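Local coordinates for protein single-stranded-DNA-specific exonuclease RecJ (PDB 2ZXR) that degrades single-stranded DNA from the 5' end in the 3' direction, as a monomeric exonuclease that requires divalent metal ions, at residues A[51-56]-A[191-196]. Numbering follows the deposited sequence.
Sequences ALLPLK and AFLLLW
One face of the W196 indole is covered by L52. The contact packs the loop between helices 29-37 and 60-70 onto helix 187-201 of the DHH domain. The CB of L52 makes a CH-pi contact, 4.0 Å from the centroid of the five-membered ring and 12° off its normal. L52 N lies over the same face, 3.7 Å from W196 CH2. The peptide of A51 meets the benzo end obliquely. At the pyrrole side, NE1 makes a weak hydrogen bond to E200.

Contacts between side chains are apolar, and no hydrogen bond joins loop and helix. L52 CG is anti to the backbone N (chi1 176°), which, with chi2 near 60°, carries CD1 to the helix backbone. There CD1 lies 3.9 Å from W196 CG and 3.5 Å from L193 O.

L193 points toward the loop, with CD2 3.8 Å from L53 N and CD1 on the CD1 methyls of L53 and L55. W228 of helix 227-239 touches L53 and L193, and its NE1 hydrogen-bonds A51 O. The L55 side chain is about 8 Å from that of the metal ligand H160. The L55 and L193 side chains cross at about a right angle, their CD1 atoms 3.5 Å apart.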
loop_
_atom_site.group_PDB
_atom_site.type_symbol
_atom_site.label_atom_id
_atom_site.label_comp_id
_atom_site.label_asym_id
_atom_site.label_seq_id
_atom_site.Cartn_x
_atom_site.Cartn_y
_atom_site.Cartn_z
ATOM N N ALA A 51 21.040 1.209 10.454
ATOM C CA ALA A 51 21.858 0.961 11.621
ATOM C C ALA A 51 21.633 -0.427 12.202
ATOM O O ALA A 51 20.694 -1.132 11.823
ATOM C CB ALA A 51 21.556 2.029 12.685
ATOM N N LEU A 52 22.496 -0.814 13.128
ATOM C CA LEU A 52 22.354 -2.103 13.780
ATOM C C LEU A 52 21.339 -1.943 14.913
ATOM O O LEU A 52 21.661 -1.360 15.951
ATOM C CB LEU A 52 23.703 -2.563 14.338
ATOM C CG LEU A 52 23.755 -3.865 15.151
ATOM C CD1 LEU A 52 23.280 -5.035 14.305
ATOM C CD2 LEU A 52 25.181 -4.103 15.630
ATOM N N LEU A 53 20.119 -2.449 14.709
ATOM C CA LEU A 53 19.049 -2.368 15.711
ATOM C C LEU A 53 19.402 -3.223 16.914
ATOM O O LEU A 53 19.901 -4.323 16.761
ATOM C CB LEU A 53 17.726 -2.874 15.142
ATOM C CG LEU A 53 17.114 -2.143 13.951
ATOM C CD1 LEU A 53 15.863 -2.871 13.496
ATOM C CD2 LEU A 53 16.783 -0.717 14.352
ATOM N N PRO A 54 19.118 -2.729 18.131
ATOM C CA PRO A 54 19.404 -3.432 19.385
ATOM C C PRO A 54 18.347 -4.464 19.774
ATOM O O PRO A 54 17.712 -4.345 20.832
ATOM C CB PRO A 54 19.484 -2.292 20.391
ATOM C CG PRO A 54 18.387 -1.400 19.921
ATOM C CD PRO A 54 18.574 -1.386 18.403
ATOM N N LEU A 55 18.165 -5.483 18.937
ATOM C CA LEU A 55 17.171 -6.509 19.224
ATOM C C LEU A 55 17.649 -7.323 20.401
ATOM O O LEU A 55 18.849 -7.535 20.568
ATOM C CB LEU A 55 16.984 -7.444 18.025
ATOM C CG LEU A 55 16.780 -6.792 16.654
ATOM C CD1 LEU A 55 16.817 -7.871 15.581
ATOM C CD2 LEU A 55 15.465 -6.023 16.611
ATOM N N LYS A 56 16.700 -7.805 21.198
ATOM C CA LYS A 56 17.023 -8.613 22.353
ATOM C C LYS A 56 17.594 -9.948 21.896
ATOM O O LYS A 56 17.064 -10.573 20.977
ATOM C CB LYS A 56 15.770 -8.859 23.195
ATOM C CG LYS A 56 16.025 -9.689 24.464
ATOM C CD LYS A 56 14.715 -10.260 24.991
ATOM C CE LYS A 56 14.547 -10.018 26.475
ATOM N NZ LYS A 56 15.548 -10.782 27.276
ATOM N N ALA A 191 18.421 -12.045 10.069
ATOM C CA ALA A 191 19.638 -12.789 9.704
ATOM C C ALA A 191 20.752 -11.760 9.375
ATOM O O ALA A 191 21.924 -11.924 9.738
ATOM C CB ALA A 191 19.387 -13.644 8.483
ATOM N N PHE A 192 20.365 -10.708 8.664
ATOM C CA PHE A 192 21.288 -9.642 8.281
ATOM C C PHE A 192 21.793 -8.920 9.547
ATOM O O PHE A 192 22.970 -8.667 9.690
ATOM C CB PHE A 192 20.536 -8.668 7.360
ATOM C CG PHE A 192 21.325 -7.477 6.946
ATOM C CD1 PHE A 192 22.251 -7.565 5.931
ATOM C CD2 PHE A 192 21.114 -6.241 7.556
ATOM C CE1 PHE A 192 22.959 -6.446 5.514
ATOM C CE2 PHE A 192 21.827 -5.114 7.142
ATOM C CZ PHE A 192 22.742 -5.225 6.123
ATOM N N LEU A 193 20.894 -8.594 10.466
ATOM C CA LEU A 193 21.289 -7.909 11.696
ATOM C C LEU A 193 22.264 -8.766 12.494
ATOM O O LEU A 193 23.246 -8.250 13.035
ATOM C CB LEU A 193 20.057 -7.576 12.540
ATOM C CG LEU A 193 19.218 -6.452 11.918
ATOM C CD1 LEU A 193 17.835 -6.383 12.563
ATOM C CD2 LEU A 193 19.983 -5.133 12.061
ATOM N N LEU A 194 21.992 -10.072 12.546
ATOM C CA LEU A 194 22.834 -11.029 13.251
ATOM C C LEU A 194 24.224 -11.078 12.632
ATOM O O LEU A 194 25.227 -11.055 13.358
ATOM C CB LEU A 194 22.210 -12.429 13.211
ATOM C CG LEU A 194 22.957 -13.552 13.952
ATOM C CD1 LEU A 194 23.101 -13.180 15.434
ATOM C CD2 LEU A 194 22.186 -14.892 13.819
ATOM N N LEU A 195 24.309 -11.171 11.303
ATOM C CA LEU A 195 25.625 -11.191 10.670
ATOM C C LEU A 195 26.352 -9.874 11.022
ATOM O O LEU A 195 27.559 -9.854 11.273
ATOM C CB LEU A 195 25.498 -11.319 9.140
ATOM C CG LEU A 195 26.820 -11.260 8.350
ATOM C CD1 LEU A 195 27.726 -12.396 8.787
ATOM C CD2 LEU A 195 26.539 -11.325 6.855
ATOM N N TRP A 196 25.597 -8.775 11.047
ATOM C CA TRP A 196 26.147 -7.449 11.343
ATOM C C TRP A 196 26.669 -7.382 12.797
ATOM O O TRP A 196 27.754 -6.838 13.065
ATOM C CB TRP A 196 25.061 -6.396 11.111
ATOM C CG TRP A 196 25.509 -4.954 11.119
ATOM C CD1 TRP A 196 26.633 -4.433 11.698
ATOM C CD2 TRP A 196 24.797 -3.844 10.562
ATOM N NE1 TRP A 196 26.658 -3.067 11.535
ATOM C CE2 TRP A 196 25.543 -2.682 10.841
ATOM C CE3 TRP A 196 23.594 -3.720 9.855
ATOM C CZ2 TRP A 196 25.130 -1.406 10.439
ATOM C CZ3 TRP A 196 23.180 -2.441 9.452
ATOM C CH2 TRP A 196 23.954 -1.305 9.750
#